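Local structure of peptide synthetase, module 7 (Actinoplanes teichomyceticus, 4TX3) at residues 340-345 with 356-361; 393-398 with 421-426. The protein belongs to the condensation-domain family and, within the seventh module of a nonribosomal peptide synthetase, probably recruits cytochrome P450 enzymes to the carrier-bound peptide. All blocks are in the same frame, centred on the assembly; numbering follows the deposited sequence.

Contact 1. Residues 340-345 with 356-361; sequences VPFEKI and SRHPVY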
loop_
_atom_site.group_PDB
_atom_site.type_symbol
_atom_site.label_atom_id
_atom_site.label_comp_id
_atom_site.label_asym_id
_atom_site.label_seq_id
_atom_site.Cartn_x
_atom_site.Cartn_y
_atom_site.Cartn_z
ATOM N N VAL B 340 -2.453 -15.078 22.134
ATOM C CA VAL B 340 -3.128 -14.578 23.324
ATOM C C VAL B 340 -3.318 -13.090 23.191
ATOM O O VAL B 340 -2.349 -12.363 22.955
ATOM C CB VAL B 340 -2.355 -14.780 24.641
ATOM C CG1 VAL B 340 -3.328 -14.771 25.790
ATOM C CG2 VAL B 340 -1.589 -16.026 24.645
ATOM N N PRO B 341 -4.558 -12.622 23.352
ATOM C CA PRO B 341 -4.724 -11.170 23.397
ATOM C C PRO B 341 -4.033 -10.627 24.630
ATOM O O PRO B 341 -4.070 -11.255 25.693
ATOM C CB PRO B 341 -6.246 -10.975 23.476
ATOM C CG PRO B 341 -6.829 -12.285 23.099
ATOM C CD PRO B 341 -5.833 -13.335 23.495
ATOM N N PHE B 342 -3.390 -9.479 24.473
ATOM C CA PHE B 342 -2.808 -8.774 25.601
ATOM C C PHE B 342 -3.790 -8.572 26.760
ATOM O O PHE B 342 -3.405 -8.639 27.924
ATOM C CB PHE B 342 -2.286 -7.416 25.146
ATOM C CG PHE B 342 -2.003 -6.485 26.274
ATOM C CD1 PHE B 342 -0.829 -6.612 27.009
ATOM C CD2 PHE B 342 -2.918 -5.499 26.626
ATOM C CE1 PHE B 342 -0.563 -5.772 28.064
ATOM C CE2 PHE B 342 -2.651 -4.655 27.670
ATOM C CZ PHE B 342 -1.467 -4.790 28.396
ATOM N N GLU B 343 -5.050 -8.310 26.426
ATOM C CA GLU B 343 -6.058 -7.906 27.402
ATOM C C GLU B 343 -6.447 -9.073 28.314
ATOM O O GLU B 343 -7.111 -8.902 29.337
ATOM C CB GLU B 343 -7.291 -7.351 26.682
ATOM C CG GLU B 343 -7.046 -6.039 25.919
ATOM C CD GLU B 343 -6.303 -6.209 24.579
ATOM O OE1 GLU B 343 -6.128 -7.357 24.116
ATOM O OE2 GLU B 343 -5.892 -5.185 23.979
ATOM N N LYS B 344 -6.004 -10.259 27.929
ATOM C CA LYS B 344 -6.291 -11.478 28.654
ATOM C C LYS B 344 -5.229 -11.700 29.731
ATOM O O LYS B 344 -5.430 -12.453 30.690
ATOM C CB LYS B 344 -6.334 -12.647 27.668
ATOM C CG LYS B 344 -7.010 -13.867 28.179
ATOM C CD LYS B 344 -8.504 -13.666 28.288
ATOM C CE LYS B 344 -9.185 -15.005 28.613
ATOM N NZ LYS B 344 -8.224 -16.037 29.133
ATOM N N ILE B 345 -4.099 -11.019 29.558
ATOM C CA ILE B 345 -2.926 -11.221 30.398
ATOM C C ILE B 345 -3.059 -10.707 31.840
ATOM O O ILE B 345 -2.552 -11.361 32.746
ATOM C CB ILE B 345 -1.699 -10.592 29.746
ATOM C CG1 ILE B 345 -1.218 -11.487 28.602
ATOM C CG2 ILE B 345 -0.583 -10.378 30.765
ATOM C CD1 ILE B 345 -0.150 -10.862 27.758
ATOM N N SER B 356 -7.050 3.548 37.240
ATOM C CA SER B 356 -6.129 4.676 37.253
ATOM C C SER B 356 -4.871 4.424 36.432
ATOM O O SER B 356 -4.046 5.313 36.264
ATOM C CB SER B 356 -5.751 4.994 38.697
ATOM O OG SER B 356 -5.557 3.800 39.443
ATOM N N ARG B 357 -4.733 3.214 35.916
ATOM C CA ARG B 357 -3.447 2.761 35.425
ATOM C C ARG B 357 -3.595 1.752 34.299
ATOM O O ARG B 357 -4.507 0.921 34.317
ATOM C CB ARG B 357 -2.652 2.153 36.581
ATOM C CG ARG B 357 -1.519 1.250 36.172
ATOM C CD ARG B 357 -0.972 0.481 37.345
ATOM N NE ARG B 357 -0.810 1.357 38.494
ATOM C CZ ARG B 357 -1.388 1.154 39.674
ATOM N NH1 ARG B 357 -2.166 0.090 39.848
ATOM N NH2 ARG B 357 -1.184 2.013 40.671
ATOM N N HIS B 358 -2.710 1.836 33.310
ATOM C CA HIS B 358 -2.602 0.782 32.307
ATOM C C HIS B 358 -1.844 -0.411 32.904
ATOM O O HIS B 358 -0.757 -0.243 33.457
ATOM C CB HIS B 358 -1.902 1.300 31.048
ATOM C CG HIS B 358 -2.035 0.393 29.865
ATOM N ND1 HIS B 358 -1.018 -0.435 29.443
ATOM C CD2 HIS B 358 -3.066 0.185 29.012
ATOM C CE1 HIS B 358 -1.419 -1.122 28.387
ATOM N NE2 HIS B 358 -2.658 -0.763 28.109
ATOM N N PRO B 359 -2.419 -1.620 32.797
ATOM C CA PRO B 359 -1.830 -2.847 33.350
ATOM C C PRO B 359 -0.557 -3.302 32.611
ATOM O O PRO B 359 -0.396 -2.965 31.431
ATOM C CB PRO B 359 -2.954 -3.866 33.171
ATOM C CG PRO B 359 -3.688 -3.377 31.976
ATOM C CD PRO B 359 -3.674 -1.898 32.077
ATOM N N VAL B 360 0.312 -4.050 33.302
ATOM C CA VAL B 360 1.560 -4.592 32.749
ATOM C C VAL B 360 2.588 -3.524 32.362
ATOM O O VAL B 360 3.729 -3.597 32.802
ATOM C CB VAL B 360 1.318 -5.476 31.505
ATOM C CG1 VAL B 360 2.625 -6.163 31.078
ATOM C CG2 VAL B 360 0.240 -6.496 31.770
ATOM N N TYR B 361 2.215 -2.557 31.522
ATOM C CA TYR B 361 3.146 -1.471 31.216
ATOM C C TYR B 361 2.481 -0.108 31.148
ATOM O O TYR B 361 1.305 0.014 30.821
ATOM C CB TYR B 361 3.910 -1.740 29.907
ATOM C CG TYR B 361 3.080 -1.729 28.647
ATOM C CD1 TYR B 361 2.415 -2.874 28.216
ATOM C CD2 TYR B 361 2.981 -0.574 27.867
ATOM C CE1 TYR B 361 1.664 -2.863 27.052
ATOM C CE2 TYR B 361 2.232 -0.549 26.705
ATOM C CZ TYR B 361 1.576 -1.699 26.300
ATOM O OH TYR B 361 0.833 -1.679 25.136
#
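A buried aromatic cluster of Phe342, His358 and Tyr361 joins the loop that leads into helix 345-348 to the loop that leaves it, and it illustrates how one ring can tie two irregular segments together without a hydrogen bond between them. Phe342, with CG anti to the backbone N (chi1 165°), presents the CE1, CZ and CE2 end of its ring to His358, Pro359, Val360 and Tyr361. Its CZ lies 3.7 Å from His358 CE1. The two planes are almost parallel, 8° apart, but offset so strongly that little of one face lies over the other. The Tyr361 ring is turned obliquely against Phe342, and the CE1 atoms of these two residues approach to 3.8 Å. Val360 sits at a classic gamma-turn, in which Tyr361 N bonds to Pro359 O; that same carbonyl oxygen lies at the edge of the Phe342 ring, 3.7 Å from Phe342 CZ. The turn carries Val360 CG2 to within 3.9 Å of Phe342 CE1, and the same methyl also meets Ile345 CG2. His358 is fixed in rotation by its ND1, which donates to Tyr361 O in the plane of both the ring and the carbonyl (2.7 Å), while His358 CE1 rests over one face of the Tyr361 ring, toward the rim. Pro307 of strand 306-313 packs against both Phe342 and Tyr361, and Arg25 of helix 21-28 touches His358 and Pro359.

Contact 2. Residues 393-398 with 421-426; sequences EAIELD and HYAADL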
loop_
_atom_site.group_PDB
_atom_site.type_symbol
_atom_site.label_atom_id
_atom_site.label_comp_id
_atom_site.label_asym_id
_atom_site.label_seq_id
_atom_site.Cartn_x
_atom_site.Cartn_y
_atom_site.Cartn_z
ATOM N N GLU B 393 -5.049 12.523 20.720
ATOM C CA GLU B 393 -6.022 11.545 21.236
ATOM C C GLU B 393 -5.878 11.288 22.738
ATOM O O GLU B 393 -4.816 11.512 23.316
ATOM C CB GLU B 393 -5.904 10.211 20.476
ATOM C CG GLU B 393 -5.929 10.337 18.944
ATOM C CD GLU B 393 -7.284 10.786 18.351
ATOM O OE1 GLU B 393 -8.233 11.123 19.112
ATOM O OE2 GLU B 393 -7.398 10.784 17.096
ATOM N N ALA B 394 -6.959 10.822 23.362
ATOM C CA ALA B 394 -6.928 10.435 24.769
ATOM C C ALA B 394 -5.880 9.349 25.008
ATOM O O ALA B 394 -5.688 8.466 24.170
ATOM C CB ALA B 394 -8.295 9.954 25.222
ATOM N N ILE B 395 -5.206 9.422 26.150
ATOM C CA ILE B 395 -4.137 8.479 26.482
ATOM C C ILE B 395 -4.462 7.668 27.748
ATOM O O ILE B 395 -5.012 8.205 28.715
ATOM C CB ILE B 395 -2.782 9.212 26.665
ATOM C CG1 ILE B 395 -1.624 8.218 26.765
ATOM C CG2 ILE B 395 -2.797 10.139 27.894
ATOM C CD1 ILE B 395 -0.263 8.900 26.826
ATOM N N GLU B 396 -4.145 6.371 27.717
ATOM C CA GLU B 396 -4.316 5.479 28.869
ATOM C C GLU B 396 -2.978 5.184 29.530
ATOM O O GLU B 396 -2.919 4.833 30.701
ATOM C CB GLU B 396 -4.965 4.161 28.461
ATOM C CG GLU B 396 -6.403 4.258 28.014
ATOM C CD GLU B 396 -6.974 2.892 27.675
ATOM O OE1 GLU B 396 -6.474 2.268 26.708
ATOM O OE2 GLU B 396 -7.895 2.432 28.393
ATOM N N LEU B 397 -1.910 5.303 28.748
ATOM C CA LEU B 397 -0.551 5.117 29.237
ATOM C C LEU B 397 -0.060 6.344 30.020
ATOM O O LEU B 397 -0.611 7.444 29.897
ATOM C CB LEU B 397 0.382 4.840 28.060
ATOM C CG LEU B 397 0.185 3.538 27.286
ATOM C CD1 LEU B 397 0.955 3.581 25.985
ATOM C CD2 LEU B 397 0.622 2.347 28.106
ATOM N N ASP B 398 0.987 6.160 30.811
ATOM C CA ASP B 398 1.667 7.291 31.432
ATOM C C ASP B 398 2.496 8.048 30.394
ATOM O O ASP B 398 2.390 9.273 30.268
ATOM C CB ASP B 398 2.539 6.806 32.582
ATOM C CG ASP B 398 1.716 6.185 33.698
ATOM O OD1 ASP B 398 0.491 5.999 33.502
ATOM O OD2 ASP B 398 2.290 5.879 34.765
ATOM N N HIS B 421 3.974 11.621 23.912
ATOM C CA HIS B 421 2.677 11.931 24.488
ATOM C C HIS B 421 2.689 11.546 25.959
ATOM O O HIS B 421 3.252 10.516 26.321
ATOM C CB HIS B 421 1.563 11.208 23.738
ATOM C CG HIS B 421 1.496 11.553 22.279
ATOM N ND1 HIS B 421 0.363 12.062 21.686
ATOM C CD2 HIS B 421 2.418 11.449 21.294
ATOM C CE1 HIS B 421 0.590 12.261 20.400
ATOM N NE2 HIS B 421 1.830 11.898 20.136
ATOM N N TYR B 422 2.092 12.364 26.816
ATOM C CA TYR B 422 2.106 12.053 28.240
ATOM C C TYR B 422 0.781 12.340 28.895
ATOM O O TYR B 422 -0.008 13.154 28.418
ATOM C CB TYR B 422 3.199 12.844 28.963
ATOM C CG TYR B 422 3.000 14.334 28.853
ATOM C CD1 TYR B 422 3.459 15.033 27.739
ATOM C CD2 TYR B 422 2.337 15.044 29.847
ATOM C CE1 TYR B 422 3.275 16.398 27.621
ATOM C CE2 TYR B 422 2.142 16.413 29.733
ATOM C CZ TYR B 422 2.615 17.081 28.620
ATOM O OH TYR B 422 2.433 18.440 28.504
ATOM N N ALA B 423 0.561 11.674 30.017
ATOM C CA ALA B 423 -0.668 11.830 30.773
ATOM C C ALA B 423 -0.580 13.124 31.570
ATOM O O ALA B 423 0.179 13.215 32.536
ATOM C CB ALA B 423 -0.893 10.629 31.683
ATOM N N ALA B 424 -1.350 14.129 31.166
ATOM C CA ALA B 424 -1.221 15.455 31.778
ATOM C C ALA B 424 -1.604 15.441 33.265
ATOM O O ALA B 424 -1.185 16.307 34.022
ATOM C CB ALA B 424 -2.054 16.476 31.016
ATOM N N ASP B 425 -2.377 14.439 33.670
ATOM C CA ASP B 425 -2.731 14.235 35.070
ATOM C C ASP B 425 -1.505 14.031 35.946
ATOM O O ASP B 425 -1.506 14.387 37.125
ATOM C CB ASP B 425 -3.641 13.012 35.221
ATOM C CG ASP B 425 -5.103 13.333 35.016
ATOM O OD1 ASP B 425 -5.417 14.462 34.581
ATOM O OD2 ASP B 425 -5.940 12.450 35.289
ATOM N N LEU B 426 -0.473 13.430 35.359
ATOM C CA LEU B 426 0.698 12.976 36.094
ATOM C C LEU B 426 1.914 13.841 35.832
ATOM O O LEU B 426 2.776 13.981 36.697
ATOM C CB LEU B 426 1.033 11.528 35.725
ATOM C CG LEU B 426 -0.042 10.454 35.894
ATOM C CD1 LEU B 426 0.476 9.105 35.405
ATOM C CD2 LEU B 426 -0.509 10.359 37.332
HETATM O O HOH W 1 -2.108 10.588 23.223
#
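Ile395 lies along the backbone of 421-423, its two ends resting on different residues of that strand. The side chain is extended, with CG1 anti to the backbone N (chi1 -170°), which carries CD1 to 3.9 Å from His421 O. The branch methyl CG2 meets Ala423 instead, at 4.0 Å from Ala423 CA and slightly farther from its CB. Ala423 CB turns toward 393-398 and packs against Leu397 O, 3.7 Å away. Here the pairing of the beta-hairpin formed by strands 399-407 and 413-423 runs out: Ala423 N donates to Asp398 O at 3.0 Å, with the donor tilted 23° from the carbonyl plane. The same oxygen receives a CA-H...O contact from Tyr422 CA, and two approaches thus share one acceptor. The Tyr422 side chain leaves in the other direction, to pack on His429 and Ala432 of helix 429-448, and comes within about 4 Å of a bound sulfate. Beyond the strand a beta-turn, held by Leu426 N to Ala423 O, swings Leu426 back toward 393-398. Its CD1 meets the Asp398 carboxylate obliquely, 3.6 Å from Asp398 CG. This is a van der Waals approach to a charged group, whose OD2 forms a salt bridge with Arg227. At the other end of the contact a water molecule donates to Glu393 O at 2.9 Å and lies 3.3 Å from His421 ND1, linking loop and strand where the two side chains do not meet.

In the fold
Along the chain both segments of contact 1 precede those of contact 2, and the centres of the two contacts are about 16 Å apart. Both border one mixed sheet: 356-361 runs toward one of its two outermost strands, 363-369, while 393-398 leads into the adjacent strand 399-407 and 421-426 ends strand 413-423, next in order. They touch directly, because Leu397 CD2 packs 3.5 Å from His358 ND1 and also meets the Tyr361 ring. Arg227 links them a second way, bonding to Ser356 O and forming the salt bridge with Asp398. Loops distant in sequence thereby meet at the ends of neighbouring strands of this sheet of the condensation-type fold.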